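Local coordinates for protein allantoicase (PDB 1O59) that catalyses the hydrolysis of allantoate to (S)-ureidoglycolate and urea, letting yeast use purines as a secondary nitrogen source, at residues His206-Cys214 and Val347-Tyr355; Thr257-Ser268 and Arg333-Asp344. All blocks are in the same frame, centred on the assembly; numbering follows the deposited sequence.

Contact 1. Residues His206-Cys214 and Val347-Tyr355; sequences HIIDLAYVC and VKRIRVWGY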
loop_
_atom_site.group_PDB
_atom_site.type_symbol
_atom_site.label_atom_id
_atom_site.label_comp_id
_atom_site.label_asym_id
_atom_site.label_seq_id
_atom_site.Cartn_x
_atom_site.Cartn_y
_atom_site.Cartn_z
ATOM N N HIS A 206 -23.716 -8.645 -8.373
ATOM C CA HIS A 206 -22.795 -9.596 -7.739
ATOM C C HIS A 206 -21.942 -8.918 -6.654
ATOM O O HIS A 206 -21.227 -7.957 -6.929
ATOM C CB HIS A 206 -21.926 -10.241 -8.822
ATOM C CG HIS A 206 -20.812 -11.074 -8.287
ATOM N ND1 HIS A 206 -19.598 -11.186 -8.931
ATOM C CD2 HIS A 206 -20.714 -11.815 -7.157
ATOM C CE1 HIS A 206 -18.799 -11.971 -8.226
ATOM N NE2 HIS A 206 -19.448 -12.357 -7.139
ATOM N N ILE A 207 -22.023 -9.401 -5.420
ATOM C CA ILE A 207 -21.480 -8.611 -4.323
ATOM C C ILE A 207 -19.976 -8.766 -4.140
ATOM O O ILE A 207 -19.421 -9.846 -4.292
ATOM C CB ILE A 207 -22.232 -8.833 -2.956
ATOM C CG1 ILE A 207 -21.972 -10.231 -2.365
ATOM C CG2 ILE A 207 -23.737 -8.584 -3.098
ATOM C CD1 ILE A 207 -21.772 -10.207 -0.799
ATOM N N ILE A 208 -19.345 -7.644 -3.812
ATOM C CA ILE A 208 -17.920 -7.561 -3.602
ATOM C C ILE A 208 -17.648 -6.769 -2.323
ATOM O O ILE A 208 -18.547 -6.134 -1.753
ATOM C CB ILE A 208 -17.218 -6.879 -4.839
ATOM C CG1 ILE A 208 -17.741 -5.451 -5.082
ATOM C CG2 ILE A 208 -17.435 -7.700 -6.115
ATOM C CD1 ILE A 208 -16.851 -4.621 -5.954
ATOM N N ASP A 209 -16.404 -6.815 -1.881
ATOM C CA ASP A 209 -15.957 -5.926 -0.832
ATOM C C ASP A 209 -15.534 -4.594 -1.471
ATOM O O ASP A 209 -14.434 -4.446 -2.010
ATOM C CB ASP A 209 -14.814 -6.551 -0.016
ATOM C CG ASP A 209 -14.441 -5.722 1.193
ATOM O OD1 ASP A 209 -14.943 -4.585 1.343
ATOM O OD2 ASP A 209 -13.628 -6.123 2.040
ATOM N N LEU A 210 -16.435 -3.628 -1.381
ATOM C CA LEU A 210 -16.240 -2.330 -1.981
ATOM C C LEU A 210 -15.091 -1.601 -1.333
ATOM O O LEU A 210 -14.549 -0.678 -1.923
ATOM C CB LEU A 210 -17.516 -1.483 -1.852
ATOM C CG LEU A 210 -18.732 -2.069 -2.572
ATOM C CD1 LEU A 210 -19.990 -1.355 -2.163
ATOM C CD2 LEU A 210 -18.541 -2.038 -4.096
ATOM N N ALA A 211 -14.724 -2.017 -0.125
ATOM C CA ALA A 211 -13.632 -1.394 0.618
ATOM C C ALA A 211 -12.297 -2.130 0.512
ATOM O O ALA A 211 -11.300 -1.717 1.115
ATOM C CB ALA A 211 -14.037 -1.273 2.062
ATOM N N TYR A 212 -12.255 -3.210 -0.253
ATOM C CA TYR A 212 -11.019 -3.988 -0.394
ATOM C C TYR A 212 -10.010 -3.297 -1.321
ATOM O O TYR A 212 -10.371 -2.751 -2.370
ATOM C CB TYR A 212 -11.390 -5.358 -0.968
ATOM C CG TYR A 212 -10.369 -6.447 -0.949
ATOM C CD1 TYR A 212 -9.500 -6.620 0.122
ATOM C CD2 TYR A 212 -10.332 -7.380 -1.990
ATOM C CE1 TYR A 212 -8.604 -7.701 0.143
ATOM C CE2 TYR A 212 -9.451 -8.436 -1.986
ATOM C CZ TYR A 212 -8.595 -8.602 -0.911
ATOM O OH TYR A 212 -7.703 -9.648 -0.929
ATOM N N VAL A 213 -8.741 -3.393 -0.967
ATOM C CA VAL A 213 -7.717 -2.729 -1.707
ATOM C C VAL A 213 -7.630 -3.227 -3.154
ATOM O O VAL A 213 -7.388 -2.421 -4.081
ATOM C CB VAL A 213 -6.315 -2.792 -0.982
ATOM C CG1 VAL A 213 -5.758 -4.213 -0.873
ATOM C CG2 VAL A 213 -5.305 -1.870 -1.707
ATOM N N CYS A 214 -7.835 -4.530 -3.346
ATOM C CA CYS A 214 -7.785 -5.110 -4.673
ATOM C C CYS A 214 -8.981 -4.752 -5.527
ATOM O O CYS A 214 -9.004 -5.065 -6.708
ATOM C CB CYS A 214 -7.744 -6.623 -4.602
ATOM S SG CYS A 214 -6.382 -7.264 -3.631
ATOM N N VAL A 347 -8.018 -1.270 15.068
ATOM C CA VAL A 347 -8.866 -2.088 14.230
ATOM C C VAL A 347 -7.984 -2.731 13.141
ATOM O O VAL A 347 -7.204 -2.040 12.504
ATOM C CB VAL A 347 -9.945 -1.198 13.566
ATOM C CG1 VAL A 347 -10.753 -2.001 12.541
ATOM C CG2 VAL A 347 -10.868 -0.608 14.623
ATOM N N LYS A 348 -8.116 -4.033 12.927
ATOM C CA LYS A 348 -7.374 -4.702 11.840
ATOM C C LYS A 348 -7.937 -4.413 10.426
ATOM O O LYS A 348 -7.194 -4.105 9.518
ATOM C CB LYS A 348 -7.330 -6.213 12.079
ATOM C CG LYS A 348 -6.264 -6.976 11.297
ATOM C CD LYS A 348 -4.841 -6.500 11.645
ATOM C CE LYS A 348 -4.298 -7.187 12.847
ATOM N NZ LYS A 348 -3.849 -8.570 12.449
ATOM N N ARG A 349 -9.245 -4.565 10.249
ATOM C CA ARG A 349 -9.841 -4.442 8.935
ATOM C C ARG A 349 -11.217 -3.853 8.991
ATOM O O ARG A 349 -11.912 -3.924 10.027
ATOM C CB ARG A 349 -9.951 -5.802 8.262
ATOM C CG ARG A 349 -8.629 -6.550 8.083
ATOM C CD ARG A 349 -7.709 -6.013 7.005
ATOM N NE ARG A 349 -6.558 -6.894 6.891
ATOM C CZ ARG A 349 -5.395 -6.709 7.462
ATOM N NH1 ARG A 349 -5.146 -5.656 8.202
ATOM N NH2 ARG A 349 -4.467 -7.621 7.329
ATOM N N ILE A 350 -11.594 -3.245 7.862
ATOM C CA ILE A 350 -12.999 -2.963 7.566
ATOM C C ILE A 350 -13.403 -3.472 6.170
ATOM O O ILE A 350 -12.666 -3.365 5.176
ATOM C CB ILE A 350 -13.372 -1.462 7.791
ATOM C CG1 ILE A 350 -14.899 -1.289 7.642
ATOM C CG2 ILE A 350 -12.628 -0.520 6.830
ATOM C CD1 ILE A 350 -15.399 0.063 8.083
ATOM N N ARG A 351 -14.573 -4.091 6.145
ATOM C CA ARG A 351 -15.085 -4.733 4.954
ATOM C C ARG A 351 -16.429 -4.142 4.752
ATOM O O ARG A 351 -17.180 -4.037 5.707
ATOM C CB ARG A 351 -15.242 -6.256 5.114
ATOM C CG ARG A 351 -14.090 -6.953 5.764
ATOM C CD ARG A 351 -12.792 -6.711 5.068
ATOM N NE ARG A 351 -11.789 -7.680 5.427
ATOM C CZ ARG A 351 -10.543 -7.672 4.985
ATOM N NH1 ARG A 351 -10.128 -6.715 4.157
ATOM N NH2 ARG A 351 -9.709 -8.637 5.379
ATOM N N VAL A 352 -16.718 -3.761 3.519
ATOM C CA VAL A 352 -18.001 -3.198 3.144
ATOM C C VAL A 352 -18.511 -3.997 1.964
ATOM O O VAL A 352 -18.182 -3.717 0.800
ATOM C CB VAL A 352 -17.871 -1.707 2.775
ATOM C CG1 VAL A 352 -19.209 -1.122 2.451
ATOM C CG2 VAL A 352 -17.210 -0.933 3.929
ATOM N N TRP A 353 -19.304 -5.012 2.276
ATOM C CA TRP A 353 -19.873 -5.870 1.251
ATOM C C TRP A 353 -21.172 -5.314 0.651
ATOM O O TRP A 353 -22.100 -4.954 1.358
ATOM C CB TRP A 353 -20.121 -7.249 1.809
ATOM C CG TRP A 353 -18.874 -8.041 2.034
ATOM C CD1 TRP A 353 -18.182 -8.154 3.185
ATOM C CD2 TRP A 353 -18.212 -8.882 1.081
ATOM N NE1 TRP A 353 -17.108 -8.994 3.013
ATOM C CE2 TRP A 353 -17.120 -9.471 1.729
ATOM C CE3 TRP A 353 -18.438 -9.195 -0.254
ATOM C CZ2 TRP A 353 -16.249 -10.333 1.088
ATOM C CZ3 TRP A 353 -17.570 -10.050 -0.893
ATOM C CH2 TRP A 353 -16.496 -10.616 -0.219
ATOM N N GLY A 354 -21.206 -5.273 -0.674
ATOM C CA GLY A 354 -22.308 -4.714 -1.421
ATOM C C GLY A 354 -21.957 -4.703 -2.890
ATOM O O GLY A 354 -21.077 -5.427 -3.333
ATOM N N TYR A 355 -22.616 -3.849 -3.643
ATOM C CA TYR A 355 -22.335 -3.747 -5.071
ATOM C C TYR A 355 -22.626 -2.318 -5.506
ATOM O O TYR A 355 -23.125 -1.514 -4.717
ATOM C CB TYR A 355 -23.172 -4.769 -5.870
ATOM C CG TYR A 355 -24.616 -4.374 -6.075
ATOM C CD1 TYR A 355 -25.660 -4.938 -5.331
ATOM C CD2 TYR A 355 -24.944 -3.429 -7.042
ATOM C CE1 TYR A 355 -27.022 -4.537 -5.561
ATOM C CE2 TYR A 355 -26.264 -3.030 -7.283
ATOM C CZ TYR A 355 -27.303 -3.563 -6.553
ATOM O OH TYR A 355 -28.562 -3.079 -6.895
ATOM O OXT TYR A 355 -22.384 -1.975 -6.655
HETATM O O HOH W 1 -11.482 -4.442 2.938
#
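With CG of Asp209 anti to its own nitrogen (chi1 -173°) and CG of Trp353 anti to its carbonyl carbon (chi1 -73°), the two side chains leave the same face of a short antiparallel ladder and meet there. Asp209 CB sits over the middle of the indole's six-membered ring, 4.1 Å from its centroid, a CH-pi contact almost on the ring normal. CD1 of Ile207 approaches the same ring obliquely, 3.5 Å from Trp353 CE3, the two side chains crossing at about a right angle. Lys273, on strand 270-277, adds a cation-pi contact to the same indole.

The carboxylate of Asp209 works with both oxygens. OD1 takes the backbone N-H of Val352 at 2.9 Å and that of Ala211 at 3.0 Å, the two donors coming from opposite faces of the carboxylate plane; the second bond makes an Asx turn inside the type I turn Asp209-Tyr212. This turn ends the short edge strand 208-209, which pairs with the C-terminal strand 346-354 of the second allantoicase repeat. Ile208 and Gly354 exchange two backbone bonds, and Leu210 N continues the ladder to Val352 O at 2.8 Å.

OD2 lies against the aliphatic part of Arg351, 3.2 Å from its CD, while the carboxylate and guanidinium planes stand 88° apart and no salt bridge forms. A water links them instead, donating hydrogen bonds to Asp209 OD2 and Ile350 O and accepting one from Arg351 NH1, which also bonds to Leu235 O. From the turn, Ala211 CB packs on Val352 CG2 at 3.7 Å, and Leu210 CD1 rests near the backbone of Gly354 and Tyr355.

Contact 2. Residues Thr257-Ser268 and Arg333-Asp344; sequences TDWAVIQLGRES and RVSHVKLTIIPD
Backbone hydrogen bonds join Asp258 with Ile341, Ala260 with Leu339 and Ile262 with Val337, two for each pair, along antiparallel strands whose axes approach to 4.6 Å. Beyond the regular ladder, Leu264 N reaches Ser335 O, Ser268 N reaches Val334 O at 2.9 Å, and Val334 N returns a bond to Ser268 OG at 3.0 Å. The OG lies between its own backbone N and carbonyl carbon (chi1 82°), where it also bonds to Ile332 O. A water donates to both Leu264 O and Ser335 O beside the bulge formed by Ser335 and His336 opposite Cys294.

Polar side chains meet on the face that carries Gln263 and His336. His336 NE2 gives Gln263 OE1 a weak bond of 3.0 Å, bent to 129° at the hydrogen, with the amide and imidazole planes 68° apart; OE1 is also held by Lys33. On the far side of the ring, ND1 lies 2.7 Å from Ser335 OG, which sits in the ring plane, so both ring nitrogens have a partner, that of NE2 only weakly bonded. A leucine at His336 would probably leave Ser335 OG and Gln263 OE1 each without one polar mate and the amide freer to turn.

Apolar contacts gather on the other face. CD2 of Leu264 meets Val337 CG1 at 4.0 Å, the side chains crossing at about a right angle, and CB of Ile262 lies 3.9 Å from Val337 CG2. Farther along, Asp258 CB packs on Ile341 CG1 at 3.5 Å, while its carboxylate turns to Ser223 and Thr248. Trp246 lies against Ala260, Leu339 and Ile341, the buried side of this five-stranded antiparallel sheet, in which 258-263 and 336-342 are inner neighbours, consistent with the jelly-roll beta-sandwich of galactose-binding-like domains, the clan of this repeat.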
loop_
_atom_site.group_PDB
_atom_site.type_symbol
_atom_site.label_atom_id
_atom_site.label_comp_id
_atom_site.label_asym_id
_atom_site.label_seq_id
_atom_site.Cartn_x
_atom_site.Cartn_y
_atom_site.Cartn_z
ATOM N N THR A 257 -12.472 11.119 19.582
ATOM C CA THR A 257 -12.535 9.984 18.675
ATOM C C THR A 257 -11.365 9.969 17.707
ATOM O O THR A 257 -10.659 10.949 17.508
ATOM C CB THR A 257 -13.813 10.003 17.827
ATOM O OG1 THR A 257 -13.803 11.146 16.968
ATOM C CG2 THR A 257 -15.058 10.168 18.676
ATOM N N ASP A 258 -11.196 8.813 17.091
ATOM C CA ASP A 258 -10.306 8.663 15.967
ATOM C C ASP A 258 -11.145 8.206 14.773
ATOM O O ASP A 258 -12.257 7.689 14.926
ATOM C CB ASP A 258 -9.163 7.702 16.329
ATOM C CG ASP A 258 -8.046 8.414 17.098
ATOM O OD1 ASP A 258 -7.590 9.497 16.605
ATOM O OD2 ASP A 258 -7.593 7.995 18.202
ATOM N N TRP A 259 -10.630 8.449 13.584
ATOM C CA TRP A 259 -11.381 8.143 12.400
ATOM C C TRP A 259 -10.496 7.953 11.193
ATOM O O TRP A 259 -9.352 8.426 11.139
ATOM C CB TRP A 259 -12.426 9.228 12.127
ATOM C CG TRP A 259 -11.882 10.629 12.165
ATOM C CD1 TRP A 259 -11.946 11.531 13.217
ATOM C CD2 TRP A 259 -11.231 11.319 11.092
ATOM N NE1 TRP A 259 -11.379 12.732 12.849
ATOM C CE2 TRP A 259 -10.926 12.636 11.558
ATOM C CE3 TRP A 259 -10.862 10.962 9.779
ATOM C CZ2 TRP A 259 -10.250 13.567 10.778
ATOM C CZ3 TRP A 259 -10.213 11.882 9.005
ATOM C CH2 TRP A 259 -9.911 13.185 9.506
ATOM N N ALA A 260 -11.087 7.296 10.213
ATOM C CA ALA A 260 -10.432 6.964 8.979
ATOM C C ALA A 260 -11.465 7.074 7.884
ATOM O O ALA A 260 -12.536 6.495 7.995
ATOM C CB ALA A 260 -9.881 5.541 9.058
ATOM N N VAL A 261 -11.150 7.846 6.844
ATOM C CA VAL A 261 -11.988 7.934 5.648
ATOM C C VAL A 261 -11.467 7.031 4.533
ATOM O O VAL A 261 -10.289 7.064 4.163
ATOM C CB VAL A 261 -12.092 9.351 5.095
ATOM C CG1 VAL A 261 -12.926 9.356 3.824
ATOM C CG2 VAL A 261 -12.720 10.290 6.117
ATOM N N ILE A 262 -12.391 6.242 3.975
ATOM C CA ILE A 262 -12.045 5.315 2.919
ATOM C C ILE A 262 -12.841 5.590 1.658
ATOM O O ILE A 262 -14.056 5.657 1.706
ATOM C CB ILE A 262 -12.220 3.895 3.445
ATOM C CG1 ILE A 262 -11.079 3.605 4.437
ATOM C CG2 ILE A 262 -12.190 2.863 2.310
ATOM C CD1 ILE A 262 -11.593 3.015 5.683
ATOM N N GLN A 263 -12.142 5.808 0.539
ATOM C CA GLN A 263 -12.800 5.821 -0.745
ATOM C C GLN A 263 -12.990 4.384 -1.196
ATOM O O GLN A 263 -12.028 3.623 -1.285
ATOM C CB GLN A 263 -11.985 6.573 -1.786
ATOM C CG GLN A 263 -12.722 6.730 -3.106
ATOM C CD GLN A 263 -12.205 7.858 -3.958
ATOM O OE1 GLN A 263 -11.854 8.897 -3.463
ATOM N NE2 GLN A 263 -12.186 7.655 -5.237
ATOM N N LEU A 264 -14.242 4.036 -1.462
ATOM C CA LEU A 264 -14.624 2.732 -1.960
ATOM C C LEU A 264 -14.161 2.567 -3.396
ATOM O O LEU A 264 -13.937 3.550 -4.110
ATOM C CB LEU A 264 -16.144 2.570 -1.903
ATOM C CG LEU A 264 -16.837 2.719 -0.534
ATOM C CD1 LEU A 264 -18.373 2.495 -0.656
ATOM C CD2 LEU A 264 -16.228 1.773 0.502
ATOM N N GLY A 265 -14.026 1.310 -3.819
ATOM C CA GLY A 265 -13.531 0.993 -5.151
ATOM C C GLY A 265 -14.471 1.434 -6.245
ATOM O O GLY A 265 -14.063 1.571 -7.393
ATOM N N ARG A 266 -15.716 1.681 -5.854
ATOM C CA ARG A 266 -16.838 2.010 -6.723
ATOM C C ARG A 266 -17.836 2.798 -5.863
ATOM O O ARG A 266 -17.917 2.594 -4.663
ATOM C CB ARG A 266 -17.534 0.706 -7.101
ATOM C CG ARG A 266 -17.822 0.504 -8.504
ATOM C CD ARG A 266 -19.198 -0.091 -8.795
ATOM N NE ARG A 266 -19.612 -1.388 -8.207
ATOM C CZ ARG A 266 -19.178 -2.608 -8.573
ATOM N NH1 ARG A 266 -18.175 -2.776 -9.434
ATOM N NH2 ARG A 266 -19.736 -3.675 -8.018
ATOM N N GLU A 267 -18.651 3.642 -6.464
ATOM C CA GLU A 267 -19.852 4.142 -5.771
ATOM C C GLU A 267 -20.848 2.975 -5.577
ATOM O O GLU A 267 -21.198 2.274 -6.524
ATOM C CB GLU A 267 -20.486 5.289 -6.572
ATOM C CG GLU A 267 -21.819 5.805 -6.033
ATOM C CD GLU A 267 -22.526 6.709 -7.016
ATOM O OE1 GLU A 267 -21.823 7.612 -7.523
ATOM O OE2 GLU A 267 -23.749 6.508 -7.292
ATOM N N SER A 268 -21.287 2.772 -4.336
ATOM C CA SER A 268 -22.269 1.737 -4.010
ATOM C C SER A 268 -23.653 2.031 -4.607
ATOM O O SER A 268 -23.989 3.182 -4.908
ATOM C CB SER A 268 -22.418 1.606 -2.494
ATOM O OG SER A 268 -23.302 2.593 -1.973
ATOM N N ARG A 333 -26.404 4.993 -2.146
ATOM C CA ARG A 333 -25.320 5.403 -3.016
ATOM C C ARG A 333 -24.290 6.212 -2.258
ATOM O O ARG A 333 -24.498 7.382 -1.972
ATOM C CB ARG A 333 -25.847 6.188 -4.202
ATOM C CG ARG A 333 -26.520 5.317 -5.272
ATOM C CD ARG A 333 -28.019 5.075 -5.054
ATOM N NE ARG A 333 -28.526 3.933 -5.824
ATOM C CZ ARG A 333 -28.736 3.927 -7.145
ATOM N NH1 ARG A 333 -28.465 5.003 -7.879
ATOM N NH2 ARG A 333 -29.215 2.830 -7.744
ATOM N N VAL A 334 -23.172 5.568 -1.930
ATOM C CA VAL A 334 -22.088 6.234 -1.226
ATOM C C VAL A 334 -20.774 5.914 -1.911
ATOM O O VAL A 334 -20.607 4.851 -2.475
ATOM C CB VAL A 334 -22.032 5.859 0.284
ATOM C CG1 VAL A 334 -23.329 6.284 0.996
ATOM C CG2 VAL A 334 -21.786 4.403 0.490
ATOM N N SER A 335 -19.857 6.868 -1.844
ATOM C CA SER A 335 -18.562 6.804 -2.496
ATOM C C SER A 335 -17.438 6.595 -1.498
ATOM O O SER A 335 -16.367 6.111 -1.859
ATOM C CB SER A 335 -18.315 8.127 -3.226
ATOM O OG SER A 335 -18.433 9.210 -2.319
ATOM N N HIS A 336 -17.685 7.038 -0.268
ATOM C CA HIS A 336 -16.724 6.996 0.827
ATOM C C HIS A 336 -17.409 6.484 2.067
ATOM O O HIS A 336 -18.630 6.633 2.208
ATOM C CB HIS A 336 -16.211 8.402 1.110
ATOM C CG HIS A 336 -15.437 8.988 -0.022
ATOM N ND1 HIS A 336 -16.037 9.413 -1.175
ATOM C CD2 HIS A 336 -14.106 9.163 -0.199
ATOM C CE1 HIS A 336 -15.111 9.857 -2.009
ATOM N NE2 HIS A 336 -13.929 9.712 -1.440
ATOM N N VAL A 337 -16.629 5.854 2.946
ATOM C CA VAL A 337 -17.078 5.529 4.291
ATOM C C VAL A 337 -16.115 6.123 5.324
ATOM O O VAL A 337 -14.943 6.325 5.062
ATOM C CB VAL A 337 -17.259 3.995 4.516
ATOM C CG1 VAL A 337 -18.280 3.430 3.547
ATOM C CG2 VAL A 337 -15.937 3.227 4.404
ATOM N N LYS A 338 -16.639 6.432 6.500
ATOM C CA LYS A 338 -15.823 6.948 7.603
ATOM C C LYS A 338 -16.011 5.982 8.739
ATOM O O LYS A 338 -17.122 5.706 9.133
ATOM C CB LYS A 338 -16.258 8.387 7.991
ATOM C CG LYS A 338 -15.523 9.010 9.187
ATOM C CD LYS A 338 -15.633 10.598 9.258
ATOM C CE LYS A 338 -17.004 11.133 9.613
ATOM N NZ LYS A 338 -17.218 12.526 9.106
ATOM N N LEU A 339 -14.910 5.445 9.242
ATOM C CA LEU A 339 -14.933 4.560 10.396
ATOM C C LEU A 339 -14.453 5.406 11.549
ATOM O O LEU A 339 -13.450 6.075 11.434
ATOM C CB LEU A 339 -14.010 3.346 10.178
ATOM C CG LEU A 339 -13.604 2.562 11.443
ATOM C CD1 LEU A 339 -14.817 1.867 12.116
ATOM C CD2 LEU A 339 -12.486 1.535 11.106
ATOM N N THR A 340 -15.196 5.391 12.642
ATOM C CA THR A 340 -14.908 6.212 13.793
ATOM C C THR A 340 -14.739 5.227 14.918
ATOM O O THR A 340 -15.577 4.319 15.081
ATOM C CB THR A 340 -16.062 7.192 14.089
ATOM O OG1 THR A 340 -16.262 8.125 12.994
ATOM C CG2 THR A 340 -15.740 8.090 15.288
ATOM N N ILE A 341 -13.622 5.351 15.634
ATOM C CA ILE A 341 -13.326 4.493 16.791
ATOM C C ILE A 341 -13.312 5.387 18.024
ATOM O O ILE A 341 -12.875 6.555 17.953
ATOM C CB ILE A 341 -12.006 3.688 16.620
ATOM C CG1 ILE A 341 -10.754 4.581 16.542
ATOM C CG2 ILE A 341 -12.079 2.801 15.373
ATOM C CD1 ILE A 341 -9.463 3.793 16.339
ATOM N N ILE A 342 -13.846 4.867 19.125
ATOM C CA ILE A 342 -14.153 5.698 20.265
ATOM C C ILE A 342 -13.606 5.040 21.509
ATOM O O ILE A 342 -13.884 3.875 21.744
ATOM C CB ILE A 342 -15.664 5.892 20.392
ATOM C CG1 ILE A 342 -16.194 6.672 19.209
ATOM C CG2 ILE A 342 -16.009 6.653 21.634
ATOM C CD1 ILE A 342 -17.584 6.264 18.832
ATOM N N PRO A 343 -12.851 5.784 22.319
ATOM C CA PRO A 343 -12.227 7.070 21.956
ATOM C C PRO A 343 -10.963 6.949 21.058
ATOM O O PRO A 343 -10.502 7.924 20.470
ATOM C CB PRO A 343 -11.841 7.635 23.322
ATOM C CG PRO A 343 -11.490 6.394 24.127
ATOM C CD PRO A 343 -12.391 5.288 23.635
ATOM N N ASP A 344 -10.435 5.733 20.964
ATOM C CA ASP A 344 -9.188 5.412 20.274
ATOM C C ASP A 344 -9.063 3.881 20.281
ATOM O O ASP A 344 -9.968 3.161 20.762
ATOM C CB ASP A 344 -7.985 6.057 20.989
ATOM C CG ASP A 344 -8.003 5.862 22.518
ATOM O OD1 ASP A 344 -7.922 4.708 22.978
ATOM O OD2 ASP A 344 -8.030 6.821 23.342
HETATM O O HOH W 2 -15.892 5.542 -4.600
#

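Overall arrangement
Contact 2 and the 347-355 half of contact 1 fall in the second allantoicase repeat; both contacts lie on the same side of the chain's centre, their own centres about 11 Å apart. Contact 1 brings residues 206-214 to the C-terminal strand 346-354 of one antiparallel sheet, while contact 2 pairs inner strands of the other. In sequence the order is 206-214, 257-268, 333-344, 347-355, with contact 2 falling wholly between the halves of contact 1. Strand 336-342 leads directly into 346-354, so the chain crosses from one sheet to the other there; Ile350 packs on Leu339. The Leu210 O to Gly265 N bond and the salt bridge of the Tyr355 carboxylate with Arg266 join contact 1 to the loop after strand 258-263.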